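Local coordinates for HTH-type dhaKLM operon transcriptional activator DhaS (Lactococcus lactis, PDB 2IU5), which activates transcription of the dhaKLM operon, in complex with DhaQ and in response to dihydroxyacetone, by binding an inverted repeat that partly overlaps the -35 promoter sequence, at residues Ile12-Ile17 with Ala43-Gln48; Ala21-Met26 with Ser62-Asn67; Asn84-Leu89 with Glu119-Lys124; Arg91-Asp94 with Phe99-Lys102. The protein carries 1 engineered substitution. One frame throughout, in Å; residues are numbered along the deposited sequence.

Contact 1: residues Ile12-Ile17 with Ala43-Gln48; sequences IITQKI and AKIRRQ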
loop_
_atom_site.group_PDB
_atom_site.type_symbol
_atom_site.label_atom_id
_atom_site.label_comp_id
_atom_site.label_asym_id
_atom_site.label_seq_id
_atom_site.Cartn_x
_atom_site.Cartn_y
_atom_site.Cartn_z
ATOM N N ILE A 12 -8.411 14.197 29.840
ATOM C CA ILE A 12 -7.965 12.808 29.711
ATOM C C ILE A 12 -6.690 12.465 30.489
ATOM O O ILE A 12 -5.946 11.600 30.066
ATOM C CB ILE A 12 -7.851 12.378 28.231
ATOM C CG1 ILE A 12 -6.995 13.350 27.447
ATOM C CG2 ILE A 12 -9.238 12.314 27.594
ATOM C CD1 ILE A 12 -6.582 12.812 26.079
ATOM N N ILE A 13 -6.465 13.145 31.611
ATOM C CA ILE A 13 -5.210 13.057 32.350
ATOM C C ILE A 13 -4.945 11.597 32.736
ATOM O O ILE A 13 -3.875 11.046 32.464
ATOM C CB ILE A 13 -5.284 13.938 33.607
ATOM C CG1 ILE A 13 -5.349 15.420 33.229
ATOM C CG2 ILE A 13 -4.141 13.613 34.572
ATOM C CD1 ILE A 13 -5.747 16.323 34.403
ATOM N N THR A 14 -5.927 10.962 33.368
ATOM C CA THR A 14 -5.692 9.621 33.894
ATOM C C THR A 14 -5.540 8.613 32.768
ATOM O O THR A 14 -4.682 7.741 32.825
ATOM C CB THR A 14 -6.816 9.180 34.854
ATOM O OG1 THR A 14 -6.895 10.107 35.946
ATOM C CG2 THR A 14 -6.536 7.784 35.401
ATOM N N GLN A 15 -6.376 8.733 31.743
ATOM C CA GLN A 15 -6.243 7.871 30.574
ATOM C C GLN A 15 -4.845 7.924 29.988
ATOM O O GLN A 15 -4.286 6.887 29.617
ATOM C CB GLN A 15 -7.273 8.207 29.490
ATOM C CG GLN A 15 -8.716 7.983 29.932
ATOM C CD GLN A 15 -9.370 9.224 30.523
ATOM O OE1 GLN A 15 -8.751 9.993 31.256
ATOM N NE2 GLN A 15 -10.641 9.428 30.205
ATOM N N LYS A 16 -4.282 9.133 29.905
ATOM C CA LYS A 16 -2.962 9.292 29.308
ATOM C C LYS A 16 -1.888 8.613 30.147
ATOM O O LYS A 16 -0.942 8.041 29.594
ATOM C CB LYS A 16 -2.646 10.774 29.044
ATOM C CG LYS A 16 -3.389 11.273 27.829
ATOM C CD LYS A 16 -3.075 12.731 27.511
ATOM C CE LYS A 16 -2.778 12.816 26.015
ATOM N NZ LYS A 16 -2.070 14.052 25.563
ATOM N N ILE A 17 -2.037 8.678 31.468
ATOM C CA ILE A 17 -1.097 8.020 32.378
ATOM C C ILE A 17 -1.168 6.502 32.218
ATOM O O ILE A 17 -0.137 5.815 32.134
ATOM C CB ILE A 17 -1.354 8.467 33.822
ATOM C CG1 ILE A 17 -1.060 9.955 33.992
ATOM C CG2 ILE A 17 -0.536 7.631 34.812
ATOM C CD1 ILE A 17 -1.536 10.457 35.329
ATOM N N ALA A 43 1.630 2.424 36.348
ATOM C CA ALA A 43 1.053 3.764 36.356
ATOM C C ALA A 43 1.049 4.413 37.739
ATOM O O ALA A 43 0.883 5.640 37.858
ATOM C CB ALA A 43 -0.369 3.729 35.807
ATOM N N LYS A 44 1.226 3.600 38.768
ATOM C CA LYS A 44 1.106 4.047 40.161
ATOM C C LYS A 44 -0.270 4.644 40.449
ATOM O O LYS A 44 -0.384 5.711 41.055
ATOM C CB LYS A 44 2.181 5.087 40.482
ATOM C CG LYS A 44 3.582 4.502 40.533
ATOM C CD LYS A 44 3.611 3.376 41.542
ATOM C CE LYS A 44 5.022 3.091 42.037
ATOM N NZ LYS A 44 4.921 2.171 43.210
ATOM N N ILE A 45 -1.298 3.937 40.007
ATOM C CA ILE A 45 -2.677 4.294 40.290
ATOM C C ILE A 45 -3.385 3.035 40.778
ATOM O O ILE A 45 -3.119 1.928 40.301
ATOM C CB ILE A 45 -3.371 4.832 39.015
ATOM C CG1 ILE A 45 -2.643 6.071 38.485
ATOM C CG2 ILE A 45 -4.831 5.134 39.290
ATOM C CD1 ILE A 45 -3.108 6.465 37.088
ATOM N N ARG A 46 -4.291 3.203 41.737
ATOM C CA ARG A 46 -5.041 2.081 42.295
ATOM C C ARG A 46 -5.725 1.289 41.186
ATOM O O ARG A 46 -6.325 1.886 40.290
ATOM C CB ARG A 46 -6.105 2.614 43.262
ATOM C CG ARG A 46 -5.525 3.188 44.548
ATOM C CD ARG A 46 -6.583 3.301 45.640
ATOM N NE ARG A 46 -7.119 4.659 45.764
ATOM C CZ ARG A 46 -6.375 5.759 45.861
ATOM N NH1 ARG A 46 -5.048 5.667 45.846
ATOM N NH2 ARG A 46 -6.956 6.951 45.972
ATOM N N ARG A 47 -5.642 -0.035 41.244
ATOM C CA ARG A 47 -6.082 -0.864 40.132
ATOM C C ARG A 47 -7.508 -0.588 39.688
ATOM O O ARG A 47 -7.781 -0.483 38.486
ATOM C CB ARG A 47 -5.956 -2.342 40.486
ATOM C CG ARG A 47 -6.313 -3.287 39.370
ATOM C CD ARG A 47 -6.126 -4.715 39.853
ATOM N NE ARG A 47 -6.434 -5.653 38.792
ATOM C CZ ARG A 47 -7.653 -6.083 38.485
ATOM N NH1 ARG A 47 -8.713 -5.659 39.166
ATOM N NH2 ARG A 47 -7.802 -6.953 37.481
ATOM N N GLN A 48 -8.422 -0.474 40.648
ATOM C CA GLN A 48 -9.834 -0.361 40.308
ATOM C C GLN A 48 -10.121 0.869 39.432
ATOM O O GLN A 48 -11.094 0.902 38.673
ATOM C CB GLN A 48 -10.665 -0.322 41.586
ATOM C CG GLN A 48 -12.166 -0.434 41.351
ATOM C CD GLN A 48 -12.550 -1.711 40.619
ATOM O OE1 GLN A 48 -11.995 -2.784 40.879
ATOM N NE2 GLN A 48 -13.508 -1.598 39.695
#
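Ile17 and Thr14, one turn apart on helix 13-28, face Ile45 and Ala43, and the side chains meet across this contact through methyl groups alone. The tightest touch is between the branch methyl CG2 of Ile17 and the end of Ile45, its CD1, at 3.6 Å; the two side chains cross obliquely. The same CD1 also reaches Thr14 CG2, 4.0 Å away, and so sits against both methyls. On Thr14 it is the carbon branch that comes close, because CG2 stands anti to the backbone N (chi1 -59° for OG1) and the hydroxyl takes the place anti to the carbonyl carbon. Ile17 CG2 has further company in Ala43 CB at 4.0 Å. Van der Waals contact with the backbone adds a little, since this methyl lies 3.9 Å from Ala43 O. Ala43 ends helix 36-43, and Lys44, with a positive phi of 58°, is the C-prime residue of a Schellman motif that turns the chain and brings Ile45 back toward helix 13-28. This turn lies in the predicted helix-turn-helix motif. With only 154 Å² buried and nothing polar joining the segments, the turn is held to the first helix here by methyl packing, close to solvent.

Contact 2: residues Ala21-Met26 with Ser62-Asn67; sequences AFKDLM and SWIFEN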
loop_
_atom_site.group_PDB
_atom_site.type_symbol
_atom_site.label_atom_id
_atom_site.label_comp_id
_atom_site.label_asym_id
_atom_site.label_seq_id
_atom_site.Cartn_x
_atom_site.Cartn_y
_atom_site.Cartn_z
ATOM N N ALA A 21 1.791 3.999 30.672
ATOM C CA ALA A 21 2.202 2.785 31.372
ATOM C C ALA A 21 2.150 1.546 30.478
ATOM O O ALA A 21 3.105 0.757 30.424
ATOM C CB ALA A 21 1.355 2.598 32.614
ATOM N N PHE A 22 1.027 1.382 29.778
ATOM C CA PHE A 22 0.883 0.249 28.864
ATOM C C PHE A 22 1.940 0.278 27.769
ATOM O O PHE A 22 2.576 -0.740 27.469
ATOM C CB PHE A 22 -0.494 0.270 28.266
ATOM C CG PHE A 22 -0.791 -0.908 27.400
ATOM C CD1 PHE A 22 -0.710 -2.192 27.895
ATOM C CD2 PHE A 22 -1.157 -0.720 26.072
ATOM C CE1 PHE A 22 -0.995 -3.303 27.097
ATOM C CE2 PHE A 22 -1.441 -1.820 25.258
ATOM C CZ PHE A 22 -1.358 -3.114 25.779
ATOM N N LYS A 23 2.130 1.453 27.170
ATOM C CA LYS A 23 3.110 1.572 26.064
ATOM C C LYS A 23 4.508 1.222 26.585
ATOM O O LYS A 23 5.290 0.554 25.899
ATOM C CB LYS A 23 3.051 2.953 25.413
ATOM C CG LYS A 23 1.816 3.081 24.540
ATOM C CD LYS A 23 1.808 4.367 23.706
ATOM C CE LYS A 23 1.300 5.525 24.518
ATOM N NZ LYS A 23 1.392 6.810 23.720
ATOM N N ASP A 24 4.838 1.669 27.794
ATOM C CA ASP A 24 6.094 1.307 28.439
ATOM C C ASP A 24 6.252 -0.210 28.628
ATOM O O ASP A 24 7.308 -0.773 28.304
ATOM C CB ASP A 24 6.251 2.046 29.767
ATOM C CG ASP A 24 6.517 3.551 29.587
ATOM O OD1 ASP A 24 6.729 4.008 28.437
ATOM O OD2 ASP A 24 6.509 4.276 30.609
ATOM N N LEU A 25 5.221 -0.877 29.140
ATOM C CA LEU A 25 5.297 -2.333 29.313
ATOM C C LEU A 25 5.410 -3.071 27.975
ATOM O O LEU A 25 6.075 -4.102 27.888
ATOM C CB LEU A 25 4.086 -2.804 30.115
ATOM C CG LEU A 25 4.113 -2.320 31.570
ATOM C CD1 LEU A 25 2.720 -2.303 32.163
ATOM C CD2 LEU A 25 5.038 -3.156 32.448
ATOM N N MET A 26 4.765 -2.541 26.932
ATOM C CA MET A 26 4.819 -3.180 25.595
ATOM C C MET A 26 6.204 -3.104 24.957
ATOM O O MET A 26 6.501 -3.804 24.002
ATOM C CB MET A 26 3.788 -2.545 24.647
ATOM C CG MET A 26 2.351 -2.904 24.956
ATOM S SD MET A 26 1.963 -4.544 24.313
ATOM C CE MET A 26 1.587 -4.209 22.580
ATOM N N SER A 62 -7.407 0.248 21.648
ATOM C CA SER A 62 -8.245 0.996 20.719
ATOM C C SER A 62 -8.111 2.484 21.015
ATOM O O SER A 62 -7.983 3.320 20.104
ATOM C CB SER A 62 -9.696 0.551 20.873
ATOM O OG SER A 62 -9.850 -0.747 20.326
ATOM N N TRP A 63 -8.136 2.825 22.300
ATOM C CA TRP A 63 -8.053 4.219 22.713
ATOM C C TRP A 63 -6.698 4.804 22.328
ATOM O O TRP A 63 -6.613 5.936 21.816
ATOM C CB TRP A 63 -8.331 4.372 24.230
ATOM C CG TRP A 63 -8.406 5.826 24.591
ATOM C CD1 TRP A 63 -9.487 6.630 24.463
ATOM C CD2 TRP A 63 -7.354 6.644 25.116
ATOM N NE1 TRP A 63 -9.196 7.900 24.876
ATOM C CE2 TRP A 63 -7.889 7.940 25.281
ATOM C CE3 TRP A 63 -6.018 6.419 25.462
ATOM C CZ2 TRP A 63 -7.143 9.005 25.784
ATOM C CZ3 TRP A 63 -5.275 7.479 25.958
ATOM C CH2 TRP A 63 -5.842 8.759 26.112
ATOM N N ILE A 64 -5.632 4.045 22.561
ATOM C CA ILE A 64 -4.296 4.510 22.209
ATOM C C ILE A 64 -4.219 4.808 20.710
ATOM O O ILE A 64 -3.690 5.843 20.308
ATOM C CB ILE A 64 -3.259 3.465 22.612
ATOM C CG1 ILE A 64 -3.036 3.551 24.121
ATOM C CG2 ILE A 64 -1.938 3.689 21.900
ATOM C CD1 ILE A 64 -2.369 2.275 24.663
ATOM N N PHE A 65 -4.748 3.907 19.891
ATOM C CA PHE A 65 -4.658 4.088 18.439
ATOM C C PHE A 65 -5.411 5.362 18.050
ATOM O O PHE A 65 -4.922 6.190 17.261
ATOM C CB PHE A 65 -5.306 2.893 17.729
ATOM C CG PHE A 65 -4.638 1.563 17.987
ATOM C CD1 PHE A 65 -3.299 1.474 18.342
ATOM C CD2 PHE A 65 -5.380 0.403 17.866
ATOM C CE1 PHE A 65 -2.719 0.223 18.572
ATOM C CE2 PHE A 65 -4.805 -0.829 18.093
ATOM C CZ PHE A 65 -3.491 -0.915 18.444
ATOM N N GLU A 66 -6.607 5.547 18.592
ATOM C CA GLU A 66 -7.422 6.693 18.177
ATOM C C GLU A 66 -6.800 7.994 18.668
ATOM O O GLU A 66 -6.723 8.983 17.932
ATOM C CB GLU A 66 -8.813 6.571 18.768
ATOM C CG GLU A 66 -9.653 5.497 18.148
ATOM C CD GLU A 66 -10.987 5.358 18.865
ATOM O OE1 GLU A 66 -11.110 5.759 20.055
ATOM O OE2 GLU A 66 -11.910 4.840 18.222
ATOM N N ASN A 67 -6.353 7.997 19.911
ATOM C CA ASN A 67 -5.854 9.218 20.524
ATOM C C ASN A 67 -4.507 9.617 19.944
ATOM O O ASN A 67 -4.281 10.784 19.634
ATOM C CB ASN A 67 -5.649 8.984 22.011
ATOM C CG ASN A 67 -4.979 10.164 22.686
ATOM O OD1 ASN A 67 -5.655 11.117 23.064
ATOM N ND2 ASN A 67 -3.645 10.109 22.838
#
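The ring of Phe22 receives Ile64 at its edge: the methyl CD1 comes in near the ring plane and lies 3.5 Å from Phe22 CD2. This is the TetR-type DNA-binding domain, where helix 13-28 packs directly on helix 57-73; the predicted helix-turn-helix motif lies between them in the sequence. Over one face of the Phe22 ring sits Met26 CG, one turn further along the helix, displaced toward the rim. Trp63, beside Ile64, has Asn67 CB over one of its faces, and Phe54 meets it edge-to-face. Phe22 gets to the interface by holding CG anti to its backbone N (chi1 -175°), and Ile39 of helix 36-43 and Phe99 of helix 97-106 also touch its side chain. Both Phe22 and Ile64 are buried. Lys23 takes part through its aliphatic stem, while its NZ forms a salt bridge with Asp68, one residue beyond segment 62-67 on the same helix 57-73. The lysine thus touches Ile64 with its stem and carries its charge on to a partner past it. Ile64 divides its two branches between neighbours, CD1 going to the Phe22 ring and CG2 resting 4.2 Å from Lys23 CD.

Contact 3: residues Asn84-Leu89 with Glu119-Lys124; sequences NELLLL and ENLLDK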
loop_
_atom_site.group_PDB
_atom_site.type_symbol
_atom_site.label_atom_id
_atom_site.label_comp_id
_atom_site.label_asym_id
_atom_site.label_seq_id
_atom_site.Cartn_x
_atom_site.Cartn_y
_atom_site.Cartn_z
ATOM N N ASN A 84 5.750 19.295 9.863
ATOM C CA ASN A 84 6.096 19.025 11.270
ATOM C C ASN A 84 5.335 17.801 11.782
ATOM O O ASN A 84 5.871 16.970 12.512
ATOM C CB ASN A 84 5.790 20.268 12.122
ATOM C CG ASN A 84 6.707 21.435 11.787
ATOM O OD1 ASN A 84 7.836 21.204 11.368
ATOM N ND2 ASN A 84 6.240 22.681 11.965
ATOM N N GLU A 85 4.074 17.670 11.400
ATOM C CA GLU A 85 3.301 16.515 11.848
ATOM C C GLU A 85 3.837 15.195 11.329
ATOM O O GLU A 85 3.913 14.192 12.063
ATOM C CB GLU A 85 1.836 16.700 11.450
ATOM C CG GLU A 85 1.254 17.826 12.272
ATOM C CD GLU A 85 0.328 18.738 11.494
ATOM O OE1 GLU A 85 -0.093 18.353 10.377
ATOM O OE2 GLU A 85 0.026 19.838 12.010
ATOM N N LEU A 86 4.219 15.170 10.062
ATOM C CA LEU A 86 4.834 13.979 9.509
ATOM C C LEU A 86 6.094 13.597 10.278
ATOM O O LEU A 86 6.267 12.417 10.608
ATOM C CB LEU A 86 5.133 14.179 8.022
ATOM C CG LEU A 86 5.965 13.052 7.424
ATOM C CD1 LEU A 86 5.216 11.705 7.484
ATOM C CD2 LEU A 86 6.283 13.457 5.963
ATOM N N LEU A 87 6.965 14.556 10.565
ATOM C CA LEU A 87 8.175 14.271 11.346
ATOM C C LEU A 87 7.801 13.674 12.697
ATOM O O LEU A 87 8.350 12.648 13.109
ATOM C CB LEU A 87 9.033 15.517 11.531
ATOM C CG LEU A 87 10.260 15.308 12.418
ATOM C CD1 LEU A 87 11.171 14.243 11.803
ATOM C CD2 LEU A 87 10.971 16.664 12.573
ATOM N N LEU A 88 6.871 14.303 13.400
ATOM C CA LEU A 88 6.499 13.776 14.723
ATOM C C LEU A 88 5.848 12.401 14.658
ATOM O O LEU A 88 6.065 11.555 15.536
ATOM C CB LEU A 88 5.658 14.786 15.498
ATOM C CG LEU A 88 6.466 16.073 15.758
ATOM C CD1 LEU A 88 5.701 17.014 16.663
ATOM C CD2 LEU A 88 7.869 15.793 16.340
ATOM N N LEU A 89 5.057 12.155 13.629
ATOM C CA LEU A 89 4.516 10.817 13.428
ATOM C C LEU A 89 5.610 9.765 13.193
ATOM O O LEU A 89 5.600 8.674 13.803
ATOM C CB LEU A 89 3.526 10.883 12.268
ATOM C CG LEU A 89 2.777 9.608 11.959
ATOM C CD1 LEU A 89 2.018 9.115 13.179
ATOM C CD2 LEU A 89 1.836 9.813 10.777
ATOM N N GLU A 119 -4.128 8.206 5.291
ATOM C CA GLU A 119 -5.082 8.976 4.509
ATOM C C GLU A 119 -5.455 10.278 5.213
ATOM O O GLU A 119 -5.633 11.306 4.550
ATOM C CB GLU A 119 -6.290 8.134 4.124
ATOM C CG GLU A 119 -5.905 7.026 3.139
ATOM C CD GLU A 119 -7.049 6.144 2.725
ATOM O OE1 GLU A 119 -8.117 6.157 3.389
ATOM O OE2 GLU A 119 -6.856 5.428 1.711
ATOM N N ASN A 120 -5.562 10.217 6.539
ATOM C CA ASN A 120 -5.956 11.411 7.286
ATOM C C ASN A 120 -4.795 12.408 7.170
ATOM O O ASN A 120 -5.024 13.605 7.001
ATOM C CB ASN A 120 -6.232 11.036 8.746
ATOM C CG ASN A 120 -7.586 10.348 8.921
ATOM O OD1 ASN A 120 -8.398 10.295 8.009
ATOM N ND2 ASN A 120 -7.813 9.815 10.116
ATOM N N LEU A 121 -3.564 11.906 7.254
ATOM C CA LEU A 121 -2.397 12.783 7.093
ATOM C C LEU A 121 -2.428 13.436 5.707
ATOM O O LEU A 121 -2.262 14.653 5.588
ATOM C CB LEU A 121 -1.095 12.015 7.326
ATOM C CG LEU A 121 0.134 12.909 7.107
ATOM C CD1 LEU A 121 0.178 14.173 7.965
ATOM C CD2 LEU A 121 1.429 12.145 7.167
ATOM N N LEU A 122 -2.654 12.654 4.647
ATOM C CA LEU A 122 -2.717 13.275 3.312
ATOM C C LEU A 122 -3.834 14.321 3.176
ATOM O O LEU A 122 -3.665 15.339 2.525
ATOM C CB LEU A 122 -2.778 12.238 2.190
ATOM C CG LEU A 122 -1.436 11.828 1.594
ATOM C CD1 LEU A 122 -0.844 12.967 0.773
ATOM C CD2 LEU A 122 -0.477 11.327 2.663
ATOM N N ASP A 123 -4.979 14.059 3.805
ATOM C CA ASP A 123 -6.077 15.015 3.798
ATOM C C ASP A 123 -5.575 16.320 4.418
ATOM O O ASP A 123 -5.880 17.391 3.895
ATOM C CB ASP A 123 -7.292 14.433 4.533
ATOM C CG ASP A 123 -8.035 13.394 3.689
ATOM O OD1 ASP A 123 -7.729 13.278 2.483
ATOM O OD2 ASP A 123 -8.916 12.700 4.229
ATOM N N LYS A 124 -4.813 16.195 5.504
ATOM C CA LYS A 124 -4.192 17.356 6.189
ATOM C C LYS A 124 -3.173 18.093 5.304
ATOM O O LYS A 124 -3.130 19.330 5.299
ATOM C CB LYS A 124 -3.522 16.868 7.479
ATOM C CG LYS A 124 -2.815 17.943 8.313
ATOM C CD LYS A 124 -3.799 18.974 8.784
ATOM C CE LYS A 124 -3.323 19.627 10.086
ATOM N NZ LYS A 124 -2.128 20.468 9.810
#
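Helix segments 84-89 and 119-124 run nearly antiparallel, at 158° with axes 11.2 Å apart, and bring Leu86 and Leu121 nearest, 7.7 Å from CA to CA. Leucines meet there, and a buried ion pair lies one turn along. Leu121 sets its CD2 against two leucines of the facing helix, 3.8 Å from Leu86 CD1 and 4.3 Å from Leu89 CD2; its CG lies anti to the backbone N (chi1 178°), on the side facing them. One turn on, Lys124 bends at chi2 and again at chi4, and its NZ comes to the carboxylate of Glu85. The bond from NZ to OE1, 3.0 Å long, uses the syn lone pair of that oxygen, while the one to OE2 at 3.1 Å is weak. Each group has a second partner: Asp128 forms a salt bridge with Lys124 NZ, and Asn76 ND2 bonds to Glu85 OE2. With an alanine at Glu85, the buried ammonium of Lys124 would probably have to rely on Asp128, and Asn76 would lose its acceptor. Around this pair of helices in the C-terminal region of this TetR-family regulator, Leu86 packs on helix 171-183, Leu122 on helix 139-163, and Leu89 on Phe69 and Leu72 of helix 57-73.

Contact 4: residues Arg91-Asp94 with Phe99-Lys102; sequences RYLD and FYQK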
loop_
_atom_site.group_PDB
_atom_site.type_symbol
_atom_site.label_atom_id
_atom_site.label_comp_id
_atom_site.label_asym_id
_atom_site.label_seq_id
_atom_site.Cartn_x
_atom_site.Cartn_y
_atom_site.Cartn_z
ATOM N N ARG A 91 8.746 9.915 14.146
ATOM C CA ARG A 91 9.419 9.772 15.425
ATOM C C ARG A 91 8.619 8.932 16.413
ATOM O O ARG A 91 9.190 8.120 17.134
ATOM C CB ARG A 91 9.686 11.140 16.033
ATOM C CG ARG A 91 10.878 11.803 15.411
ATOM C CD ARG A 91 11.361 13.025 16.186
ATOM N NE ARG A 91 12.441 13.605 15.423
ATOM C CZ ARG A 91 12.849 14.859 15.572
ATOM N NH1 ARG A 91 12.249 15.641 16.467
ATOM N NH2 ARG A 91 13.845 15.314 14.837
ATOM N N TYR A 92 7.310 9.123 16.454
ATOM C CA TYR A 92 6.442 8.363 17.345
ATOM C C TYR A 92 6.505 6.896 16.982
ATOM O O TYR A 92 6.605 6.020 17.859
ATOM C CB TYR A 92 5.019 8.894 17.197
ATOM C CG TYR A 92 3.945 7.991 17.794
ATOM C CD1 TYR A 92 3.662 8.017 19.157
ATOM C CD2 TYR A 92 3.219 7.125 16.981
ATOM C CE1 TYR A 92 2.673 7.192 19.694
ATOM C CE2 TYR A 92 2.236 6.301 17.496
ATOM C CZ TYR A 92 1.974 6.341 18.851
ATOM O OH TYR A 92 0.993 5.506 19.319
ATOM N N LEU A 93 6.452 6.597 15.688
ATOM C CA LEU A 93 6.478 5.195 15.252
ATOM C C LEU A 93 7.834 4.572 15.549
ATOM O O LEU A 93 7.906 3.390 15.917
ATOM C CB LEU A 93 6.128 5.049 13.765
ATOM C CG LEU A 93 4.688 5.493 13.506
ATOM C CD1 LEU A 93 4.491 5.554 11.996
ATOM C CD2 LEU A 93 3.686 4.526 14.112
ATOM N N ASP A 94 8.918 5.331 15.405
ATOM C CA ASP A 94 10.241 4.809 15.773
ATOM C C ASP A 94 10.361 4.511 17.286
ATOM O O ASP A 94 10.868 3.460 17.683
ATOM C CB ASP A 94 11.329 5.819 15.396
ATOM C CG ASP A 94 11.749 5.731 13.949
ATOM O OD1 ASP A 94 11.408 4.722 13.283
ATOM O OD2 ASP A 94 12.424 6.683 13.477
ATOM N N PHE A 99 6.178 -1.804 20.074
ATOM C CA PHE A 99 4.734 -1.810 20.305
ATOM C C PHE A 99 4.025 -2.096 18.993
ATOM O O PHE A 99 3.167 -2.991 18.939
ATOM C CB PHE A 99 4.345 -0.428 20.853
ATOM C CG PHE A 99 2.874 -0.200 21.115
ATOM C CD1 PHE A 99 2.272 -0.580 22.303
ATOM C CD2 PHE A 99 2.090 0.418 20.159
ATOM C CE1 PHE A 99 0.917 -0.347 22.520
ATOM C CE2 PHE A 99 0.742 0.647 20.376
ATOM C CZ PHE A 99 0.154 0.262 21.557
ATOM N N TYR A 100 4.371 -1.338 17.943
ATOM C CA TYR A 100 3.652 -1.495 16.672
ATOM C C TYR A 100 3.989 -2.789 15.953
ATOM O O TYR A 100 3.111 -3.385 15.314
ATOM C CB TYR A 100 3.690 -0.241 15.765
ATOM C CG TYR A 100 2.747 0.772 16.349
ATOM C CD1 TYR A 100 1.363 0.602 16.209
ATOM C CD2 TYR A 100 3.207 1.874 17.045
ATOM C CE1 TYR A 100 0.460 1.498 16.740
ATOM C CE2 TYR A 100 2.294 2.797 17.588
ATOM C CZ TYR A 100 0.927 2.592 17.422
ATOM O OH TYR A 100 0.018 3.472 17.946
ATOM N N GLN A 101 5.233 -3.251 16.031
ATOM C CA GLN A 101 5.556 -4.589 15.535
ATOM C C GLN A 101 4.619 -5.619 16.171
ATOM O O GLN A 101 4.082 -6.504 15.481
ATOM C CB GLN A 101 6.972 -5.002 15.932
ATOM C CG GLN A 101 8.072 -4.288 15.229
ATOM C CD GLN A 101 9.427 -4.815 15.652
ATOM O OE1 GLN A 101 9.548 -5.521 16.664
ATOM N NE2 GLN A 101 10.455 -4.478 14.880
ATOM N N LYS A 102 4.427 -5.500 17.485
ATOM C CA LYS A 102 3.527 -6.411 18.174
ATOM C C LYS A 102 2.094 -6.313 17.718
ATOM O O LYS A 102 1.423 -7.328 17.571
ATOM C CB LYS A 102 3.646 -6.277 19.685
ATOM C CG LYS A 102 4.980 -6.764 20.184
ATOM C CD LYS A 102 5.170 -6.453 21.661
ATOM C CE LYS A 102 6.530 -6.948 22.099
ATOM N NZ LYS A 102 6.949 -6.465 23.450
#
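Tyr100 reaches from helix 97-106 toward Tyr92 and Leu93 on helix 82-95, and its atoms find partners in order. From CB the ring leaves with CG anti to the carbonyl carbon (chi1 -75°), which aims it at the preceding helix. The first ring atom to touch is CD2, 4.0 Å from Leu93 CD2. Next comes CE2, packed 3.5 Å from Tyr92 CE2, and on the other side of the ring CE1 meets the ring of Phe65 of helix 57-73. Phe99 CD2 stands 3.4 Å above the plane, over the ring centre. At the tip, Tyr100 OH donates a hydrogen bond of 2.6 Å to Tyr92 OH, each oxygen lying at the edge of the other ring, with the ring planes at 61°. Tyr92 OH bonds in turn to Asp68 OD2, the oxygen that also pairs with Lys23 NZ, which makes a short polar chain from helix 97-106 through helix 82-95 to helix 57-73. A phenylalanine in place of Tyr100 would probably leave Tyr92 OH without its donor, with Asp68 alone of these two polar partners to hold the Tyr92 ring in place. The two helices are successive in the chain, and their interface is closed in by others: Leu93 also rests on Phe114 and Trp118 of helix 110-132, while Phe99 reaches Leu61 of helix 57-73.

In the fold
Contacts 1 and 2 lie in the TetR-type DNA-binding region, share helix 13-28, and have segments that alternate along the chain; their centres are 12 Å apart and they touch, for instance through Gln15 and Trp63. Contacts 3 and 4 fall in the C-terminal region and share helix 82-95, contact 4 being nested within the loop that contact 3 closes, with centres about 16 Å apart. One place where the two regions meet is between contacts 2 and 4, where Lys102 NZ probably bonds to Met26 O and the rings of Phe65 and Tyr100 touch. Contact 1 has its centre about 28 Å from that of contact 3, and contacts 2 and 4 probably form one route between the DNA-binding and C-terminal parts.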